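Local coordinates for uncharacterized protein (Helicobacter pylori, PDB 4O5J), which is the sialic acid-binding adhesin SabA, an outer membrane protein whose extracellular domain probably attaches the bacterium to sialylated host carbohydrates, at residues Q43-K48 with E380-Y385; I91-L95 with L159-Q163. All blocks are in the same frame, centred on the assembly; numbering follows the deposited sequence.

Contact 1. Residues Q43-K48 with E380-Y385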
ATOM      1  N   GLN A  43     -31.283   7.386 -18.840  1.00 52.65           N
ATOM      2  CA  GLN A  43     -31.355   6.107 -18.127  1.00 56.14           C
ATOM      3  C   GLN A  43     -31.534   4.958 -19.140  1.00 54.78           C
ATOM      4  O   GLN A  43     -30.837   3.954 -19.084  1.00 58.33           O
ATOM      5  CB  GLN A  43     -32.471   6.174 -17.111  1.00 58.84           C
ATOM      6  CG  GLN A  43     -32.625   4.940 -16.280  1.00 76.44           C
ATOM      7  CD  GLN A  43     -33.726   5.131 -15.253  1.00117.16           C
ATOM      8  OE1 GLN A  43     -33.996   6.256 -14.799  1.00103.99           O
ATOM      9  NE2 GLN A  43     -34.377   4.035 -14.883  1.00115.80           N
ATOM     10  N   VAL A  44     -32.439   5.143 -20.097  1.00 51.78           N
ATOM     11  CA  VAL A  44     -32.627   4.164 -21.151  1.00 51.72           C
ATOM     12  C   VAL A  44     -31.331   3.933 -21.938  1.00 52.98           C
ATOM     13  O   VAL A  44     -30.948   2.783 -22.187  1.00 57.10           O
ATOM     14  CB  VAL A  44     -33.741   4.565 -22.123  1.00 56.25           C
ATOM     15  CG1 VAL A  44     -33.665   3.756 -23.444  1.00 50.10           C
ATOM     16  CG2 VAL A  44     -35.119   4.450 -21.464  1.00 51.56           C
ATOM     17  N   ALA A  45     -30.666   5.017 -22.344  1.00 49.30           N
ATOM     18  CA  ALA A  45     -29.422   4.913 -23.120  1.00 53.78           C
ATOM     19  C   ALA A  45     -28.366   4.100 -22.346  1.00 52.32           C
ATOM     20  O   ALA A  45     -27.661   3.296 -22.938  1.00 56.13           O
ATOM     21  CB  ALA A  45     -28.859   6.298 -23.481  1.00 48.41           C
ATOM     22  N   SER A  46     -28.220   4.330 -21.047  1.00 47.63           N
ATOM     23  CA  SER A  46     -27.107   3.676 -20.328  1.00 50.67           C
ATOM     24  C   SER A  46     -27.488   2.192 -20.048  1.00 50.83           C
ATOM     25  O   SER A  46     -26.652   1.313 -20.193  1.00 60.28           O
ATOM     26  CB  SER A  46     -26.641   4.416 -19.078  1.00 47.87           C
ATOM     27  OG  SER A  46     -27.603   4.223 -18.128  1.00 74.58           O
ATOM     28  N   LEU A  47     -28.750   1.953 -19.696  1.00 53.05           N
ATOM     29  CA  LEU A  47     -29.268   0.610 -19.616  1.00 56.73           C
ATOM     30  C   LEU A  47     -29.026  -0.110 -20.957  1.00 59.18           C
ATOM     31  O   LEU A  47     -28.491  -1.223 -20.998  1.00 61.50           O
ATOM     32  CB  LEU A  47     -30.749   0.624 -19.274  1.00 55.29           C
ATOM     33  CG  LEU A  47     -30.964   0.940 -17.814  1.00 51.45           C
ATOM     34  CD1 LEU A  47     -32.429   1.112 -17.531  1.00 55.46           C
ATOM     35  CD2 LEU A  47     -30.375  -0.186 -17.020  1.00 49.73           C
ATOM     36  N   LYS A  48     -29.341   0.546 -22.053  1.00 56.97           N
ATOM     37  CA  LYS A  48     -29.157  -0.058 -23.371  1.00 56.14           C
ATOM     38  C   LYS A  48     -27.665  -0.441 -23.562  1.00 61.56           C
ATOM     39  O   LYS A  48     -27.331  -1.546 -24.000  1.00 59.89           O
ATOM     40  CB  LYS A  48     -29.634   0.945 -24.477  1.00 58.11           C
ATOM     41  CG  LYS A  48     -29.611   0.407 -25.876  1.00 65.07           C
ATOM     42  CD  LYS A  48     -30.223   1.339 -26.935  1.00 77.67           C
ATOM     43  CE  LYS A  48     -31.748   1.549 -26.876  1.00 92.15           C
ATOM     44  NZ  LYS A  48     -32.289   2.081 -28.193  1.00 84.80           N
ATOM     45  N   GLU A 380     -35.426  -3.307 -16.150  1.00 67.17           N
ATOM     46  CA  GLU A 380     -35.473  -1.909 -15.770  1.00 66.99           C
ATOM     47  C   GLU A 380     -35.654  -1.001 -17.016  1.00 68.65           C
ATOM     48  O   GLU A 380     -36.391  -0.027 -16.968  1.00 64.09           O
ATOM     49  CB  GLU A 380     -34.202  -1.574 -15.059  1.00 70.03           C
ATOM     50  CG  GLU A 380     -34.334  -0.481 -14.053  1.00 84.65           C
ATOM     51  CD  GLU A 380     -33.020  -0.315 -13.309  1.00119.58           C
ATOM     52  OE1 GLU A 380     -32.783   0.753 -12.721  1.00138.71           O
ATOM     53  OE2 GLU A 380     -32.195  -1.260 -13.322  1.00119.83           O
ATOM     54  N   ILE A 381     -35.008  -1.360 -18.127  1.00 66.23           N
ATOM     55  CA  ILE A 381     -35.090  -0.606 -19.336  1.00 59.67           C
ATOM     56  C   ILE A 381     -36.529  -0.573 -19.852  1.00 67.70           C
ATOM     57  O   ILE A 381     -36.961   0.462 -20.402  1.00 70.43           O
ATOM     58  CB  ILE A 381     -34.146  -1.143 -20.423  1.00 53.69           C
ATOM     59  CG1 ILE A 381     -33.952  -0.065 -21.517  1.00 53.74           C
ATOM     60  CG2 ILE A 381     -34.702  -2.453 -21.036  1.00 50.52           C
ATOM     61  CD1 ILE A 381     -32.713  -0.244 -22.369  1.00 55.60           C
ATOM     62  N   VAL A 382     -37.285  -1.659 -19.691  1.00 64.11           N
ATOM     63  CA  VAL A 382     -38.694  -1.632 -20.116  1.00 65.34           C
ATOM     64  C   VAL A 382     -39.472  -0.567 -19.311  1.00 77.39           C
ATOM     65  O   VAL A 382     -40.296   0.180 -19.872  1.00 74.03           O
ATOM     66  CB  VAL A 382     -39.367  -3.003 -19.969  1.00 61.36           C
ATOM     67  CG1 VAL A 382     -40.897  -2.928 -20.160  1.00 54.00           C
ATOM     68  CG2 VAL A 382     -38.756  -3.973 -20.967  1.00 62.24           C
ATOM     69  N   THR A 383     -39.217  -0.479 -18.007  1.00 68.16           N
ATOM     70  CA  THR A 383     -39.870   0.540 -17.180  1.00 69.04           C
ATOM     71  C   THR A 383     -39.464   1.971 -17.543  1.00 69.32           C
ATOM     72  O   THR A 383     -40.283   2.880 -17.585  1.00 71.97           O
ATOM     73  CB  THR A 383     -39.535   0.309 -15.728  1.00 63.80           C
ATOM     74  OG1 THR A 383     -40.214  -0.859 -15.359  1.00 76.87           O
ATOM     75  CG2 THR A 383     -40.001   1.391 -14.856  1.00 68.83           C
ATOM     76  N   ALA A 384     -38.190   2.161 -17.817  1.00 63.14           N
ATOM     77  CA  ALA A 384     -37.669   3.479 -18.077  1.00 57.00           C
ATOM     78  C   ALA A 384     -38.143   3.942 -19.464  1.00 60.90           C
ATOM     79  O   ALA A 384     -38.464   5.109 -19.665  1.00 60.15           O
ATOM     80  CB  ALA A 384     -36.151   3.472 -17.979  1.00 54.67           C
ATOM     81  N   TYR A 385     -38.217   3.011 -20.411  1.00 58.22           N
ATOM     82  CA  TYR A 385     -38.684   3.307 -21.760  1.00 60.30           C
ATOM     83  C   TYR A 385     -40.137   3.701 -21.697  1.00 58.73           C
ATOM     84  O   TYR A 385     -40.518   4.691 -22.289  1.00 57.78           O
ATOM     85  CB  TYR A 385     -38.514   2.086 -22.670  1.00 61.13           C
ATOM     86  CG  TYR A 385     -38.788   2.381 -24.110  1.00 68.62           C
ATOM     87  CD1 TYR A 385     -37.811   3.003 -24.921  1.00 70.16           C
ATOM     88  CD2 TYR A 385     -40.043   2.029 -24.689  1.00 67.86           C
ATOM     89  CE1 TYR A 385     -38.069   3.252 -26.289  1.00 71.71           C
ATOM     90  CE2 TYR A 385     -40.326   2.285 -26.028  1.00 74.67           C
ATOM     91  CZ  TYR A 385     -39.343   2.906 -26.832  1.00 78.44           C
ATOM     92  OH  TYR A 385     -39.600   3.124 -28.192  1.00 69.60           O
TER
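V44 and I381 mark the closest backbone approach of two nearly antiparallel helices, whose axes come within 9.2 Å at an angle of 157° between their directions. The segments belong to helix 29-54 and helix 343-396, which lie near the two ends of the modelled chain. I381 reaches across with its long branch. Its CG1 stands anti to the backbone N (chi1 -163°), which carries CD1 over the turn that joins V44 to K48. There CD1 lies 3.5 Å from V44 O and also meets K48 N, the two partners of a backbone hydrogen bond. It also touches L47 CB at 3.8 Å. L47 answers from its own helix. Its CD1 rests against the backbone of the other helix, 3.6 Å from I381 N, with the CB of E380 beside it. V44 packs one turn further along helix 343-396. Its CG2 sits 3.8 Å from A384 CB and lies against the backbone where A384 passes into Y385. V44 CG1 lies at the edge of the Y385 ring, near the ring plane. The small A384 lets Q43 lie close. The extended Q43 side chain brings NE2 to 3.6 Å from A384 CB, while E380 OE1 stays 4.2 Å from Q43 NE2, a distance with no hydrogen bond. No hydrogen bond or salt bridge joins the segments. They belong to an antiparallel pair formed by the first and last long helices, held here by a thin apolar seam of V44, L47, I381 and A384, with longer polar side chains along its margins. Its cohesion therefore rests on van der Waals and hydrophobic packing.

Contact 2. Residues I91-L95 with L159-Q163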
ATOM      1  N   ILE A  91       8.682  -2.409   3.262  1.00 36.49           N
ATOM      2  CA  ILE A  91       9.789  -3.031   4.031  1.00 38.37           C
ATOM      3  C   ILE A  91      11.018  -2.133   4.040  1.00 40.05           C
ATOM      4  O   ILE A  91      11.601  -1.876   5.085  1.00 37.70           O
ATOM      5  CB  ILE A  91      10.186  -4.429   3.443  1.00 42.64           C
ATOM      6  CG1 ILE A  91       9.034  -5.440   3.481  1.00 43.91           C
ATOM      7  CG2 ILE A  91      11.335  -5.016   4.251  1.00 36.39           C
ATOM      8  CD1 ILE A  91       8.443  -5.660   4.834  1.00 39.07           C
ATOM      9  N   THR A  92      11.419  -1.663   2.865  1.00 35.67           N
ATOM     10  CA  THR A  92      12.536  -0.742   2.752  1.00 33.12           C
ATOM     11  C   THR A  92      12.337   0.475   3.676  1.00 38.82           C
ATOM     12  O   THR A  92      13.279   0.950   4.327  1.00 32.93           O
ATOM     13  CB  THR A  92      12.666  -0.237   1.337  1.00 37.74           C
ATOM     14  OG1 THR A  92      12.966  -1.350   0.487  1.00 40.46           O
ATOM     15  CG2 THR A  92      13.783   0.773   1.237  1.00 31.69           C
ATOM     16  N   SER A  93      11.093   0.959   3.764  1.00 28.84           N
ATOM     17  CA  SER A  93      10.864   2.145   4.548  1.00 38.83           C
ATOM     18  C   SER A  93      10.895   1.811   6.074  1.00 40.53           C
ATOM     19  O   SER A  93      11.342   2.620   6.902  1.00 32.40           O
ATOM     20  CB  SER A  93       9.619   2.886   4.064  1.00 34.93           C
ATOM     21  OG  SER A  93       8.497   2.196   4.442  1.00 53.02           O
ATOM     22  N   VAL A  94      10.409   0.622   6.442  1.00 32.51           N
ATOM     23  CA  VAL A  94      10.517   0.181   7.828  1.00 31.89           C
ATOM     24  C   VAL A  94      11.992   0.066   8.238  1.00 33.66           C
ATOM     25  O   VAL A  94      12.406   0.538   9.321  1.00 31.80           O
ATOM     26  CB  VAL A  94       9.805  -1.187   8.046  1.00 32.13           C
ATOM     27  CG1 VAL A  94      10.160  -1.744   9.426  1.00 25.53           C
ATOM     28  CG2 VAL A  94       8.289  -1.050   7.889  1.00 25.75           C
ATOM     29  N   LEU A  95      12.815  -0.562   7.404  1.00 32.60           N
ATOM     30  CA  LEU A  95      14.252  -0.702   7.743  1.00 31.87           C
ATOM     31  C   LEU A  95      14.927   0.678   7.646  1.00 33.26           C
ATOM     32  O   LEU A  95      15.885   0.961   8.331  1.00 35.34           O
ATOM     33  CB  LEU A  95      14.925  -1.697   6.793  1.00 27.38           C
ATOM     34  CG  LEU A  95      14.530  -3.152   7.074  1.00 32.29           C
ATOM     35  CD1 LEU A  95      15.014  -4.102   5.955  1.00 33.30           C
ATOM     36  CD2 LEU A  95      15.083  -3.565   8.448  1.00 31.47           C
ATOM     37  N   LEU A 159      14.142  -8.984   9.830  1.00 37.74           N
ATOM     38  CA  LEU A 159      13.481  -8.315   8.709  1.00 37.23           C
ATOM     39  C   LEU A 159      14.517  -8.036   7.611  1.00 36.51           C
ATOM     40  O   LEU A 159      14.245  -8.267   6.415  1.00 40.48           O
ATOM     41  CB  LEU A 159      12.807  -7.007   9.166  1.00 34.46           C
ATOM     42  CG  LEU A 159      12.041  -6.246   8.109  1.00 30.61           C
ATOM     43  CD1 LEU A 159      10.985  -7.139   7.448  1.00 29.54           C
ATOM     44  CD2 LEU A 159      11.419  -5.002   8.766  1.00 32.55           C
ATOM     45  N   GLN A 160      15.684  -7.530   7.985  1.00 32.73           N
ATOM     46  CA  GLN A 160      16.745  -7.337   6.998  1.00 36.09           C
ATOM     47  C   GLN A 160      17.082  -8.646   6.242  1.00 36.68           C
ATOM     48  O   GLN A 160      17.219  -8.654   5.003  1.00 40.49           O
ATOM     49  CB  GLN A 160      17.989  -6.774   7.694  1.00 32.91           C
ATOM     50  CG  GLN A 160      19.244  -6.705   6.812  1.00 47.87           C
ATOM     51  CD  GLN A 160      19.077  -5.715   5.717  1.00 56.64           C
ATOM     52  OE1 GLN A 160      18.860  -6.071   4.550  1.00 83.05           O
ATOM     53  NE2 GLN A 160      19.107  -4.489   6.074  1.00 60.27           N
ATOM     54  N   ALA A 161      17.236  -9.765   6.973  1.00 38.45           N
ATOM     55  CA  ALA A 161      17.525 -11.042   6.301  1.00 37.32           C
ATOM     56  C   ALA A 161      16.370 -11.473   5.369  1.00 47.50           C
ATOM     57  O   ALA A 161      16.603 -12.060   4.306  1.00 44.92           O
ATOM     58  CB  ALA A 161      17.840 -12.163   7.320  1.00 33.29           C
ATOM     59  N   ALA A 162      15.118 -11.212   5.789  1.00 38.60           N
ATOM     60  CA  ALA A 162      13.963 -11.584   4.968  1.00 39.64           C
ATOM     61  C   ALA A 162      14.022 -10.861   3.623  1.00 42.31           C
ATOM     62  O   ALA A 162      13.678 -11.412   2.586  1.00 43.59           O
ATOM     63  CB  ALA A 162      12.668 -11.258   5.687  1.00 36.75           C
ATOM     64  N   GLN A 163      14.458  -9.600   3.653  1.00 39.55           N
ATOM     65  CA  GLN A 163      14.450  -8.801   2.434  1.00 37.88           C
ATOM     66  C   GLN A 163      15.608  -9.120   1.490  1.00 42.51           C
ATOM     67  O   GLN A 163      15.432  -9.225   0.274  1.00 45.22           O
ATOM     68  CB  GLN A 163      14.478  -7.283   2.783  1.00 35.73           C
ATOM     69  CG  GLN A 163      14.614  -6.437   1.521  1.00 38.53           C
ATOM     70  CD  GLN A 163      14.627  -4.967   1.847  1.00 48.30           C
ATOM     71  OE1 GLN A 163      15.407  -4.500   2.693  1.00 67.00           O
ATOM     72  NE2 GLN A 163      13.748  -4.214   1.186  1.00 49.39           N
TER
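Q163 reaches from the last turn of helix 146-163 toward I91, T92 and L95 on helix 82-101. Its CB lies 4.1 Å from I91 CG2. With CG anti to the backbone N and the chain extended beyond it, the amide is carried across the gap. CD then passes I91 CG2 as well, and the two side chains lie alongside with opposite headings. At the tip the amide divides its work. OE1 comes to 3.3 Å from L95 CD1, and takes its hydrogen bond from outside the segments, with Y337. NE2 donates to T92 OG1 over 3.1 Å, with a moderately bent N-H...O angle of 142°. T92 OG1 lies 8° out of the amide plane. NE2 also bonds to Q88 OE1, and T92 OG1 bonds to Q88 O, one turn earlier on the same helix. These bonds at both ends of the amide hold its rotation.

Away from the amide the contact is apolar. L159 splits its two methyl branches. CD1 meets I91 CG2 at 3.9 Å, and CD2 packs against V94 CG1 at 3.6 Å and also against L95 CD2. L95 CD1 reaches further, to 3.8 Å from Q160 CA. Helix 193-209 touches I91 through A196 and L197, and helix 241-268 touches V94 through I250.

The two helix segments run roughly antiparallel, at 147°, in the helical bundle of the adhesion domain. The buried amide of Q163 is satisfied at both its oxygen and its nitrogen. It thus joins the end of helix 146-163 to helix 82-101 by its bonds to T92 and Q88, and to a loop by its bond to Y337, beside an apolar patch of I91, V94, L95 and L159.

How the contacts relate
The two contacts lie on opposite sides of the chain's centre. Their own centres are 54 Å apart, and their nearest atoms are about 42 Å apart. Contact 1 joins segments 332 residues apart at their closest ends and pairs the first and last long helices. Contact 2 falls within the chain between them and ties together helices much closer in sequence. It lies about 15 Å from the chain's centre, against about 39 Å for contact 1. Contact 1 is partly exposed and has no hydrogen bond across it. Contact 2 is buried and has one. The 1,2-ethanediol near K48 and glycerol near Q160 probably come from the crystallisation liquor and identify no sialic acid site.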